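Local coordinates for capsular polysaccharide export system protein KpsC (Thermosulfurimonas dismutans, PDB 6MGD) that probably transfers Kdo sugars in beta-2,7 linkage while building the glycolipid anchor of a Gram-negative bacterial capsule, at residues A[124-129]-A[288-293]; A[105-110]-A[266-271]; A[173-178]-A[182-187]; A[29-34]-A[56-61]. All coordinates share one frame; numbering follows the deposited sequence.

The four contacts illustrate how a GT-B glycosyltransferase is held together locally in each half and at the junction of its halves. Contacts 1 and 2 lie side by side, their centres about 14 Å apart, and touch directly: L289 CD1 meets L270 CD1 at 3.7 Å, and A293 CA meets L106 CD2 at 3.8 Å. Contact 3 packs against the parallel sheet, its centre about 22 Å from that of contact 2. Contact 4 lies beside the mixed sheet, its centre about 37 Å from that of contact 1 and on the opposite side of the chain's centre. In GT-B enzymes the active site generally lies in the cleft between the two domains.

Contact 1: residues A[124-129]-A[288-293]; sequences QRVIEL and ELVAGA
V290 places its two methyl groups against neighbouring residues of the facing helix, an economical example of helix packing in which one branched side chain meets two. Its CB points at 124-129, and the branches divide the work. CG1 faces V126, whose own CG1 is a loose 4.3 Å away, whereas CG2 rests on I127, reaching its CG1 at 3.7 Å. The two side chains of that closer pair meet at a slant, and V290 CG2 touches CD1 of I127 as well as CG1, the former at 3.8 Å. What brings the isoleucine there is its torsions. The CB of I127 does not itself point at the other helix, but with CG1 anti to the carbonyl carbon (chi1 -70°) and CD1 extended beyond it (chi2 172°), the long branch swings over to V290. All three residues are buried and the meeting is purely apolar, over a modest interface of 116 Å². The nearest CA atoms across the two segments are those of I127 and V290, 7.6 Å apart. Around this pairing, helices 117-132 and 286-296 mesh further: V290 also touches A123, A291 packs on I119 and A123, and I127 reaches L286. V126 continues onto L294 and L295, and then onto E312 and I315 of helix 311-322, which makes the contact part of a three-helix cluster.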
loop_
_atom_site.group_PDB
_atom_site.type_symbol
_atom_site.label_atom_id
_atom_site.label_comp_id
_atom_site.label_asym_id
_atom_site.label_seq_id
_atom_site.Cartn_x
_atom_site.Cartn_y
_atom_site.Cartn_z
ATOM N N GLN A 124 -0.481 17.356 -7.811
ATOM C CA GLN A 124 -1.175 17.392 -9.092
ATOM C C GLN A 124 -0.246 17.020 -10.241
ATOM O O GLN A 124 -0.681 16.387 -11.209
ATOM C CB GLN A 124 -1.790 18.771 -9.324
ATOM C CG GLN A 124 -2.702 18.829 -10.537
ATOM C CD GLN A 124 -3.753 17.733 -10.521
ATOM O OE1 GLN A 124 -4.420 17.509 -9.510
ATOM N NE2 GLN A 124 -3.899 17.037 -11.642
ATOM N N ARG A 125 1.034 17.395 -10.149
ATOM C CA ARG A 125 1.999 16.991 -11.165
ATOM C C ARG A 125 2.242 15.486 -11.126
ATOM O O ARG A 125 2.381 14.847 -12.176
ATOM C CB ARG A 125 3.312 17.754 -10.976
ATOM C CG ARG A 125 3.182 19.274 -11.054
ATOM C CD ARG A 125 3.443 19.806 -12.455
ATOM N NE ARG A 125 2.502 19.279 -13.440
ATOM C CZ ARG A 125 1.317 19.818 -13.707
ATOM N NH1 ARG A 125 0.529 19.271 -14.621
ATOM N NH2 ARG A 125 0.918 20.905 -13.060
ATOM N N VAL A 126 2.296 14.903 -9.925
ATOM C CA VAL A 126 2.530 13.466 -9.804
ATOM C C VAL A 126 1.342 12.683 -10.346
ATOM O O VAL A 126 1.509 11.634 -10.980
ATOM C CB VAL A 126 2.839 13.098 -8.340
ATOM C CG1 VAL A 126 2.897 11.586 -8.165
ATOM C CG2 VAL A 126 4.150 13.732 -7.902
ATOM N N ILE A 127 0.125 13.178 -10.109
ATOM C CA ILE A 127 -1.065 12.522 -10.645
ATOM C C ILE A 127 -1.030 12.531 -12.168
ATOM O O ILE A 127 -1.246 11.502 -12.819
ATOM C CB ILE A 127 -2.339 13.195 -10.101
ATOM C CG1 ILE A 127 -2.501 12.897 -8.608
ATOM C CG2 ILE A 127 -3.564 12.736 -10.876
ATOM C CD1 ILE A 127 -3.623 13.669 -7.947
ATOM N N GLU A 128 -0.740 13.694 -12.756
ATOM C CA GLU A 128 -0.653 13.788 -14.209
ATOM C C GLU A 128 0.475 12.919 -14.752
ATOM O O GLU A 128 0.327 12.274 -15.797
ATOM C CB GLU A 128 -0.464 15.246 -14.629
ATOM C CG GLU A 128 -1.512 15.747 -15.606
ATOM C CD GLU A 128 -1.256 17.169 -16.060
ATOM O OE1 GLU A 128 -1.550 18.110 -15.287
ATOM O OE2 GLU A 128 -0.748 17.342 -17.189
ATOM N N LEU A 129 1.611 12.881 -14.047
ATOM C CA LEU A 129 2.733 12.056 -14.487
ATOM C C LEU A 129 2.363 10.578 -14.508
ATOM O O LEU A 129 2.699 9.859 -15.457
ATOM C CB LEU A 129 3.942 12.282 -13.579
ATOM C CG LEU A 129 4.996 13.302 -14.004
ATOM C CD1 LEU A 129 6.097 13.367 -12.960
ATOM C CD2 LEU A 129 5.566 12.945 -15.367
ATOM N N GLU A 288 -4.729 15.782 -1.700
ATOM C CA GLU A 288 -4.353 15.582 -0.304
ATOM C C GLU A 288 -3.890 14.151 -0.065
ATOM O O GLU A 288 -2.886 13.921 0.619
ATOM C CB GLU A 288 -5.525 15.933 0.615
ATOM C CG GLU A 288 -6.067 17.344 0.425
ATOM C CD GLU A 288 -7.216 17.664 1.365
ATOM O OE1 GLU A 288 -6.951 18.025 2.531
ATOM O OE2 GLU A 288 -8.384 17.546 0.939
ATOM N N LEU A 289 -4.604 13.177 -0.636
ATOM C CA LEU A 289 -4.208 11.778 -0.505
ATOM C C LEU A 289 -2.831 11.543 -1.117
ATOM O O LEU A 289 -1.954 10.936 -0.492
ATOM C CB LEU A 289 -5.252 10.878 -1.170
ATOM C CG LEU A 289 -5.560 9.492 -0.588
ATOM C CD1 LEU A 289 -5.995 8.532 -1.693
ATOM C CD2 LEU A 289 -4.399 8.910 0.209
ATOM N N VAL A 290 -2.625 12.027 -2.344
ATOM C CA VAL A 290 -1.360 11.805 -3.037
ATOM C C VAL A 290 -0.219 12.517 -2.320
ATOM O O VAL A 290 0.854 11.938 -2.107
ATOM C CB VAL A 290 -1.482 12.246 -4.507
ATOM C CG1 VAL A 290 -0.107 12.341 -5.159
ATOM C CG2 VAL A 290 -2.373 11.274 -5.269
ATOM N N ALA A 291 -0.431 13.778 -1.929
ATOM C CA ALA A 291 0.611 14.519 -1.224
ATOM C C ALA A 291 1.023 13.822 0.065
ATOM O O ALA A 291 2.192 13.888 0.461
ATOM C CB ALA A 291 0.141 15.942 -0.929
ATOM N N GLY A 292 0.086 13.148 0.730
ATOM C CA GLY A 292 0.395 12.446 1.959
ATOM C C GLY A 292 0.976 11.065 1.733
ATOM O O GLY A 292 2.010 10.719 2.311
ATOM N N ALA A 293 0.326 10.272 0.879
ATOM C CA ALA A 293 0.730 8.881 0.696
ATOM C C ALA A 293 1.995 8.754 -0.148
ATOM O O ALA A 293 2.828 7.880 0.114
ATOM C CB ALA A 293 -0.409 8.085 0.061
#

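Contact 2: residues A[105-110]-A[266-271]; sequences YLEEIL and AGYGLT
Y268 carries its ring to E107 and L110, joining two parts of the GT-B fold: helix 105-112, which follows strand 88-92 of the mixed sheet, and the loop leading into the edge strand 272-273 of the parallel sheet. With CG anti to the carbonyl carbon (chi1 -60°), the tyrosine extends toward the helix, and its phenolic end arrives between two side chains one helical turn apart. One is E107, whose CG lies 3.5 Å from Y268 OH. That chain is extended, so its carboxylate, turned 90° to the ring plane, passes on to R279, with which OE1 forms a salt bridge. The other, L110, lies across the tyrosine at about a right angle. A backbone hydrogen bond to L284 steadies Y268 at its base, and the L284 side chain touches both Y268 and L110. Replacing the tyrosine by an alanine would probably open a gap beside L110 CD1 and take from E107 CG the phenolic oxygen it packs against. The leucine contact is concentrated in one methyl: CD1 of L110 sits 3.4 Å from Y268 OH and 3.5 Å from Y268 CZ.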
loop_
_atom_site.group_PDB
_atom_site.type_symbol
_atom_site.label_atom_id
_atom_site.label_comp_id
_atom_site.label_asym_id
_atom_site.label_seq_id
_atom_site.Cartn_x
_atom_site.Cartn_y
_atom_site.Cartn_z
ATOM N N TYR A 105 1.367 6.353 10.915
ATOM C CA TYR A 105 1.909 7.687 10.678
ATOM C C TYR A 105 1.333 8.312 9.414
ATOM O O TYR A 105 1.199 9.539 9.339
ATOM C CB TYR A 105 3.435 7.638 10.599
ATOM C CG TYR A 105 4.075 9.004 10.484
ATOM C CD1 TYR A 105 3.959 9.933 11.510
ATOM C CD2 TYR A 105 4.799 9.361 9.354
ATOM C CE1 TYR A 105 4.540 11.183 11.413
ATOM C CE2 TYR A 105 5.388 10.610 9.248
ATOM C CZ TYR A 105 5.254 11.516 10.280
ATOM O OH TYR A 105 5.837 12.759 10.178
ATOM N N LEU A 106 0.997 7.494 8.412
ATOM C CA LEU A 106 0.305 8.014 7.237
ATOM C C LEU A 106 -1.051 8.592 7.622
ATOM O O LEU A 106 -1.450 9.654 7.128
ATOM C CB LEU A 106 0.136 6.907 6.194
ATOM C CG LEU A 106 0.163 7.237 4.695
ATOM C CD1 LEU A 106 -0.787 6.318 3.931
ATOM C CD2 LEU A 106 -0.134 8.705 4.392
ATOM N N GLU A 107 -1.767 7.910 8.517
ATOM C CA GLU A 107 -3.072 8.393 8.950
ATOM C C GLU A 107 -2.950 9.688 9.743
ATOM O O GLU A 107 -3.816 10.565 9.635
ATOM C CB GLU A 107 -3.771 7.311 9.774
ATOM C CG GLU A 107 -5.257 7.525 9.991
ATOM C CD GLU A 107 -5.905 6.369 10.734
ATOM O OE1 GLU A 107 -5.175 5.437 11.137
ATOM O OE2 GLU A 107 -7.141 6.390 10.914
ATOM N N GLU A 108 -1.880 9.835 10.531
ATOM C CA GLU A 108 -1.672 11.076 11.268
ATOM C C GLU A 108 -1.304 12.221 10.333
ATOM O O GLU A 108 -1.693 13.369 10.577
ATOM C CB GLU A 108 -0.589 10.891 12.332
ATOM C CG GLU A 108 -0.852 9.771 13.336
ATOM C CD GLU A 108 -2.194 9.896 14.035
ATOM O OE1 GLU A 108 -3.072 9.040 13.795
ATOM O OE2 GLU A 108 -2.374 10.851 14.820
ATOM N N ILE A 109 -0.553 11.933 9.267
ATOM C CA ILE A 109 -0.232 12.962 8.279
ATOM C C ILE A 109 -1.508 13.481 7.629
ATOM O O ILE A 109 -1.729 14.694 7.527
ATOM C CB ILE A 109 0.750 12.414 7.230
ATOM C CG1 ILE A 109 2.151 12.265 7.825
ATOM C CG2 ILE A 109 0.784 13.314 6.002
ATOM C CD1 ILE A 109 3.175 11.757 6.833
ATOM N N LEU A 110 -2.375 12.565 7.192
ATOM C CA LEU A 110 -3.592 12.963 6.496
ATOM C C LEU A 110 -4.575 13.672 7.421
ATOM O O LEU A 110 -5.344 14.525 6.962
ATOM C CB LEU A 110 -4.243 11.739 5.853
ATOM C CG LEU A 110 -3.355 10.995 4.852
ATOM C CD1 LEU A 110 -4.021 9.715 4.375
ATOM C CD2 LEU A 110 -2.999 11.895 3.672
ATOM N N ALA A 266 -8.915 4.221 2.168
ATOM C CA ALA A 266 -10.331 4.149 2.496
ATOM C C ALA A 266 -10.657 5.044 3.687
ATOM O O ALA A 266 -9.777 5.463 4.445
ATOM C CB ALA A 266 -10.743 2.708 2.796
ATOM N N GLY A 267 -11.948 5.336 3.841
ATOM C CA GLY A 267 -12.428 6.165 4.923
ATOM C C GLY A 267 -12.336 7.656 4.693
ATOM O O GLY A 267 -12.838 8.423 5.524
ATOM N N TYR A 268 -11.721 8.098 3.594
ATOM C CA TYR A 268 -11.519 9.516 3.323
ATOM C C TYR A 268 -12.504 10.069 2.297
ATOM O O TYR A 268 -12.289 11.163 1.768
ATOM C CB TYR A 268 -10.083 9.767 2.863
ATOM C CG TYR A 268 -9.034 9.362 3.873
ATOM C CD1 TYR A 268 -8.881 10.063 5.063
ATOM C CD2 TYR A 268 -8.192 8.284 3.635
ATOM C CE1 TYR A 268 -7.922 9.698 5.988
ATOM C CE2 TYR A 268 -7.229 7.911 4.555
ATOM C CZ TYR A 268 -7.098 8.621 5.730
ATOM O OH TYR A 268 -6.142 8.257 6.650
ATOM N N GLY A 269 -13.577 9.333 2.003
ATOM C CA GLY A 269 -14.610 9.805 1.107
ATOM C C GLY A 269 -14.272 9.757 -0.365
ATOM O O GLY A 269 -15.153 10.030 -1.192
ATOM N N LEU A 270 -13.030 9.438 -0.729
ATOM C CA LEU A 270 -12.686 9.248 -2.132
ATOM C C LEU A 270 -13.194 7.921 -2.673
ATOM O O LEU A 270 -13.325 7.769 -3.892
ATOM C CB LEU A 270 -11.171 9.342 -2.322
ATOM C CG LEU A 270 -10.553 10.711 -2.036
ATOM C CD1 LEU A 270 -9.034 10.647 -2.107
ATOM C CD2 LEU A 270 -11.098 11.749 -3.005
ATOM N N THR A 271 -13.483 6.966 -1.795
ATOM C CA THR A 271 -14.007 5.667 -2.175
ATOM C C THR A 271 -15.318 5.415 -1.443
ATOM O O THR A 271 -15.491 5.821 -0.289
ATOM C CB THR A 271 -13.019 4.544 -1.843
ATOM O OG1 THR A 271 -12.955 4.374 -0.422
ATOM C CG2 THR A 271 -11.631 4.883 -2.357
#

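Contact 3: residues A[173-178]-A[182-187]; sequences PYIKTN and LKSVRE
L182 meets N178 through the backbone, its N donating to N178 O at 2.7 Å in the first full turn of helix 178-188. The bond is nearly straight (176° at the hydrogen), with the donor tilted 19° from the carbonyl plane. The same oxygen lies against the leucine side chain, 3.4 Å from L182 CB, before that side chain runs inward to V158 and Y196 on the parallel sheet. Two residues on, S184 turns its CB toward the preceding loop and receives I175, whose CD1 stops 3.7 Å from S184 CB and 3.8 Å from S184 OG. I175 gets there with its longer branch anti to the carbonyl carbon (chi1 -59°) and extended at chi2. V185 then faces the sheet, over I156, V158 and I194, and R186 binds the carbonyl oxygens of F219 and A192. Just ahead of the helix T177 is the N-cap, its OG1 accepting from E180 N, while the amide of N178 is held through OD1 by Q161 N. The chemistry is thus mixed: polar bonds fix where the helix begins, whereas the isoleucine on serine is plain van der Waals packing, by which the loop lies against the side of the helix it leads into.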
loop_
_atom_site.group_PDB
_atom_site.type_symbol
_atom_site.label_atom_id
_atom_site.label_comp_id
_atom_site.label_asym_id
_atom_site.label_seq_id
_atom_site.Cartn_x
_atom_site.Cartn_y
_atom_site.Cartn_z
ATOM N N PRO A 173 -11.834 -5.983 7.865
ATOM C CA PRO A 173 -12.508 -6.347 9.121
ATOM C C PRO A 173 -13.413 -7.562 9.015
ATOM O O PRO A 173 -13.745 -8.146 10.054
ATOM C CB PRO A 173 -13.315 -5.087 9.460
ATOM C CG PRO A 173 -13.591 -4.464 8.129
ATOM C CD PRO A 173 -12.376 -4.745 7.278
ATOM N N TYR A 174 -13.823 -7.966 7.812
ATOM C CA TYR A 174 -14.832 -9.014 7.685
ATOM C C TYR A 174 -14.502 -10.005 6.575
ATOM O O TYR A 174 -14.410 -11.212 6.824
ATOM C CB TYR A 174 -16.205 -8.384 7.444
ATOM C CG TYR A 174 -17.355 -9.363 7.458
ATOM C CD1 TYR A 174 -17.686 -10.058 8.614
ATOM C CD2 TYR A 174 -18.125 -9.576 6.322
ATOM C CE1 TYR A 174 -18.742 -10.950 8.636
ATOM C CE2 TYR A 174 -19.184 -10.464 6.335
ATOM C CZ TYR A 174 -19.488 -11.148 7.495
ATOM O OH TYR A 174 -20.543 -12.033 7.511
ATOM N N ILE A 175 -14.331 -9.510 5.350
ATOM C CA ILE A 175 -14.055 -10.372 4.206
ATOM C C ILE A 175 -12.579 -10.745 4.211
ATOM O O ILE A 175 -11.708 -9.880 4.353
ATOM C CB ILE A 175 -14.451 -9.675 2.894
ATOM C CG1 ILE A 175 -15.939 -9.315 2.912
ATOM C CG2 ILE A 175 -14.125 -10.555 1.694
ATOM C CD1 ILE A 175 -16.390 -8.536 1.694
ATOM N N LYS A 176 -12.291 -12.040 4.059
ATOM C CA LYS A 176 -10.920 -12.528 4.128
ATOM C C LYS A 176 -10.461 -13.317 2.911
ATOM O O LYS A 176 -9.273 -13.648 2.834
ATOM C CB LYS A 176 -10.724 -13.405 5.375
ATOM C CG LYS A 176 -10.127 -12.671 6.565
ATOM C CD LYS A 176 -11.084 -11.631 7.111
ATOM C CE LYS A 176 -10.487 -10.897 8.296
ATOM N NZ LYS A 176 -9.282 -10.114 7.913
ATOM N N THR A 177 -11.344 -13.636 1.969
ATOM C CA THR A 177 -10.968 -14.428 0.806
ATOM C C THR A 177 -11.419 -13.731 -0.468
ATOM O O THR A 177 -12.264 -12.832 -0.447
ATOM C CB THR A 177 -11.567 -15.842 0.861
ATOM O OG1 THR A 177 -12.998 -15.756 0.894
ATOM C CG2 THR A 177 -11.076 -16.587 2.093
ATOM N N ASN A 178 -10.837 -14.156 -1.591
ATOM C CA ASN A 178 -11.278 -13.639 -2.882
ATOM C C ASN A 178 -12.686 -14.116 -3.207
ATOM O O ASN A 178 -13.481 -13.374 -3.797
ATOM C CB ASN A 178 -10.307 -14.058 -3.987
ATOM C CG ASN A 178 -8.883 -13.607 -3.724
ATOM O OD1 ASN A 178 -8.573 -12.416 -3.778
ATOM N ND2 ASN A 178 -8.003 -14.564 -3.457
ATOM N N LEU A 182 -15.609 -11.771 -4.221
ATOM C CA LEU A 182 -16.398 -11.919 -5.438
ATOM C C LEU A 182 -17.862 -12.185 -5.116
ATOM O O LEU A 182 -18.758 -11.699 -5.818
ATOM C CB LEU A 182 -15.823 -13.038 -6.303
ATOM C CG LEU A 182 -14.531 -12.689 -7.041
ATOM C CD1 LEU A 182 -14.006 -13.890 -7.809
ATOM C CD2 LEU A 182 -14.771 -11.516 -7.976
ATOM N N LYS A 183 -18.124 -12.955 -4.058
ATOM C CA LYS A 183 -19.496 -13.141 -3.598
ATOM C C LYS A 183 -20.118 -11.808 -3.206
ATOM O O LYS A 183 -21.170 -11.421 -3.724
ATOM C CB LYS A 183 -19.529 -14.117 -2.422
ATOM C CG LYS A 183 -19.617 -15.578 -2.821
ATOM C CD LYS A 183 -19.610 -16.483 -1.596
ATOM C CE LYS A 183 -20.626 -16.025 -0.558
ATOM N NZ LYS A 183 -22.009 -15.972 -1.110
ATOM N N SER A 184 -19.458 -11.078 -2.302
ATOM C CA SER A 184 -19.992 -9.803 -1.838
ATOM C C SER A 184 -20.124 -8.791 -2.971
ATOM O O SER A 184 -21.046 -7.968 -2.957
ATOM C CB SER A 184 -19.106 -9.239 -0.729
ATOM O OG SER A 184 -19.592 -7.986 -0.285
ATOM N N VAL A 185 -19.218 -8.830 -3.953
ATOM C CA VAL A 185 -19.314 -7.906 -5.080
ATOM C C VAL A 185 -20.578 -8.178 -5.884
ATOM O O VAL A 185 -21.289 -7.247 -6.286
ATOM C CB VAL A 185 -18.054 -7.996 -5.964
ATOM C CG1 VAL A 185 -18.273 -7.258 -7.278
ATOM C CG2 VAL A 185 -16.850 -7.419 -5.240
ATOM N N ARG A 186 -20.887 -9.454 -6.123
ATOM C CA ARG A 186 -22.067 -9.779 -6.915
ATOM C C ARG A 186 -23.352 -9.466 -6.157
ATOM O O ARG A 186 -24.329 -9.004 -6.756
ATOM C CB ARG A 186 -22.038 -11.247 -7.341
ATOM C CG ARG A 186 -23.306 -11.688 -8.057
ATOM C CD ARG A 186 -23.016 -12.474 -9.327
ATOM N NE ARG A 186 -22.304 -11.686 -10.333
ATOM C CZ ARG A 186 -22.890 -10.838 -11.173
ATOM N NH1 ARG A 186 -24.202 -10.653 -11.126
ATOM N NH2 ARG A 186 -22.167 -10.170 -12.061
ATOM N N GLU A 187 -23.374 -9.704 -4.842
ATOM C CA GLU A 187 -24.588 -9.439 -4.075
ATOM C C GLU A 187 -24.965 -7.964 -4.132
ATOM O O GLU A 187 -26.150 -7.620 -4.211
ATOM C CB GLU A 187 -24.418 -9.886 -2.620
ATOM C CG GLU A 187 -23.876 -11.300 -2.416
ATOM C CD GLU A 187 -24.883 -12.402 -2.707
ATOM O OE1 GLU A 187 -25.605 -12.323 -3.725
ATOM O OE2 GLU A 187 -24.946 -13.363 -1.910
#

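Contact 4: residues A[29-34]-A[56-61]; sequences SSRQEV and ERVNFN
F60 takes V34 squarely over one face of its ring: V34 CG1 lies 3.8 Å from the ring centroid and only 8° off the normal, a CH-pi contact of almost ideal placement. The valine side chain crosses the phenylalanine at about a right angle, and its CG1, anti to the backbone N (chi1 -179°), is the branch delivered to the middle of the ring. R31, one turn earlier, comes instead to the ring edge, where its CB is 3.8 Å from F60 CE2. On another flank the same CB is 3.8 Å from V58 CG1, so the arginine takes part here by the root of its chain. Beyond this shell, L46 of strand 44-49 touches both V34 and F60, and E35 packs on F60 as well. A serine in place of F60 would probably leave V34 CG1 without its aromatic floor and open a gap between helix 31-41 and the 56-61 loop. Both segments are set by helix ends. S30 is the N-cap of helix 31-41, with a weak bond from E33 N to its OG, and S29 N donates to E33 OE1 at 3.0 Å. R57, with positive phi, is the C-prime residue of a Schellman motif closing helix 52-56. Strand 24-28, helix 31-41 and parallel strand 44-49 form a beta-alpha-beta crossover of the Rossmann-like kind, with the loop lying against its helix.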
loop_
_atom_site.group_PDB
_atom_site.type_symbol
_atom_site.label_atom_id
_atom_site.label_comp_id
_atom_site.label_asym_id
_atom_site.label_seq_id
_atom_site.Cartn_x
_atom_site.Cartn_y
_atom_site.Cartn_z
ATOM N N SER A 29 18.207 -10.968 16.465
ATOM C CA SER A 29 17.554 -12.170 15.964
ATOM C C SER A 29 16.485 -12.728 16.893
ATOM O O SER A 29 15.903 -13.772 16.580
ATOM C CB SER A 29 18.598 -13.256 15.680
ATOM O OG SER A 29 19.426 -12.893 14.588
ATOM N N SER A 30 16.203 -12.072 18.016
ATOM C CA SER A 30 15.194 -12.575 18.938
ATOM C C SER A 30 14.738 -11.449 19.852
ATOM O O SER A 30 15.409 -10.423 19.988
ATOM C CB SER A 30 15.722 -13.752 19.765
ATOM O OG SER A 30 16.848 -13.366 20.531
ATOM N N ARG A 31 13.579 -11.662 20.480
ATOM C CA ARG A 31 13.053 -10.671 21.414
ATOM C C ARG A 31 13.960 -10.501 22.626
ATOM O O ARG A 31 14.052 -9.400 23.178
ATOM C CB ARG A 31 11.640 -11.057 21.856
ATOM C CG ARG A 31 11.383 -12.555 21.903
ATOM C CD ARG A 31 10.950 -13.024 23.288
ATOM N NE ARG A 31 10.246 -11.990 24.042
ATOM C CZ ARG A 31 10.717 -11.426 25.151
ATOM N NH1 ARG A 31 10.013 -10.492 25.775
ATOM N NH2 ARG A 31 11.892 -11.802 25.640
ATOM N N GLN A 32 14.637 -11.570 23.050
ATOM C CA GLN A 32 15.557 -11.453 24.178
ATOM C C GLN A 32 16.734 -10.549 23.837
ATOM O O GLN A 32 17.183 -9.764 24.678
ATOM C CB GLN A 32 16.046 -12.835 24.617
ATOM C CG GLN A 32 15.856 -13.936 23.585
ATOM C CD GLN A 32 14.466 -14.543 23.628
ATOM O OE1 GLN A 32 13.809 -14.692 22.596
ATOM N NE2 GLN A 32 14.011 -14.897 24.827
ATOM N N GLU A 33 17.243 -10.640 22.605
ATOM C CA GLU A 33 18.338 -9.766 22.198
ATOM C C GLU A 33 17.906 -8.309 22.169
ATOM O O GLU A 33 18.707 -7.417 22.474
ATOM C CB GLU A 33 18.872 -10.195 20.832
ATOM C CG GLU A 33 19.486 -11.581 20.827
ATOM C CD GLU A 33 20.048 -11.970 19.476
ATOM O OE1 GLU A 33 20.326 -11.068 18.656
ATOM O OE2 GLU A 33 20.210 -13.185 19.234
ATOM N N VAL A 34 16.648 -8.045 21.814
ATOM C CA VAL A 34 16.137 -6.678 21.848
ATOM C C VAL A 34 16.068 -6.168 23.283
ATOM O O VAL A 34 16.456 -5.029 23.569
ATOM C CB VAL A 34 14.767 -6.608 21.147
ATOM C CG1 VAL A 34 14.232 -5.185 21.159
ATOM C CG2 VAL A 34 14.874 -7.128 19.721
ATOM N N GLU A 56 4.106 -12.429 15.821
ATOM C CA GLU A 56 4.709 -13.128 16.944
ATOM C C GLU A 56 4.097 -12.728 18.280
ATOM O O GLU A 56 4.478 -13.295 19.310
ATOM C CB GLU A 56 6.218 -12.871 16.976
ATOM C CG GLU A 56 6.936 -13.196 15.680
ATOM C CD GLU A 56 8.424 -12.917 15.757
ATOM O OE1 GLU A 56 9.211 -13.716 15.208
ATOM O OE2 GLU A 56 8.807 -11.901 16.375
ATOM N N ARG A 57 3.165 -11.772 18.283
ATOM C CA ARG A 57 2.531 -11.273 19.505
ATOM C C ARG A 57 3.566 -10.766 20.506
ATOM O O ARG A 57 3.357 -10.827 21.721
ATOM C CB ARG A 57 1.637 -12.342 20.144
ATOM C CG ARG A 57 0.435 -12.724 19.295
ATOM C CD ARG A 57 -0.163 -14.049 19.736
ATOM N NE ARG A 57 0.843 -15.107 19.784
ATOM C CZ ARG A 57 1.307 -15.750 18.716
ATOM N NH1 ARG A 57 0.860 -15.443 17.505
ATOM N NH2 ARG A 57 2.223 -16.699 18.860
ATOM N N VAL A 58 4.686 -10.265 19.998
ATOM C CA VAL A 58 5.767 -9.759 20.834
ATOM C C VAL A 58 5.604 -8.254 20.986
ATOM O O VAL A 58 5.354 -7.542 20.006
ATOM C CB VAL A 58 7.138 -10.111 20.233
ATOM C CG1 VAL A 58 8.256 -9.448 21.028
ATOM C CG2 VAL A 58 7.328 -11.620 20.202
ATOM N N ASN A 59 5.732 -7.771 22.219
ATOM C CA ASN A 59 5.671 -6.351 22.526
ATOM C C ASN A 59 6.860 -5.981 23.401
ATOM O O ASN A 59 7.215 -6.719 24.327
ATOM C CB ASN A 59 4.358 -5.983 23.232
ATOM C CG ASN A 59 3.129 -6.345 22.415
ATOM O OD1 ASN A 59 3.155 -6.315 21.184
ATOM N ND2 ASN A 59 2.043 -6.687 23.100
ATOM N N PHE A 60 7.473 -4.841 23.095
ATOM C CA PHE A 60 8.605 -4.314 23.841
ATOM C C PHE A 60 8.184 -3.085 24.636
ATOM O O PHE A 60 7.154 -2.463 24.361
ATOM C CB PHE A 60 9.764 -3.956 22.905
ATOM C CG PHE A 60 10.201 -5.087 22.024
ATOM C CD1 PHE A 60 10.108 -4.987 20.645
ATOM C CD2 PHE A 60 10.698 -6.256 22.576
ATOM C CE1 PHE A 60 10.507 -6.028 19.834
ATOM C CE2 PHE A 60 11.098 -7.303 21.768
ATOM C CZ PHE A 60 11.003 -7.188 20.393
ATOM N N ASN A 61 9.002 -2.736 25.627
ATOM C CA ASN A 61 8.735 -1.551 26.426
ATOM C C ASN A 61 8.914 -0.288 25.581
ATOM O O ASN A 61 9.422 -0.322 24.457
ATOM C CB ASN A 61 9.648 -1.514 27.651
ATOM C CG ASN A 61 11.113 -1.583 27.283
ATOM O OD1 ASN A 61 11.713 -0.581 26.898
ATOM N ND2 ASN A 61 11.697 -2.769 27.395
#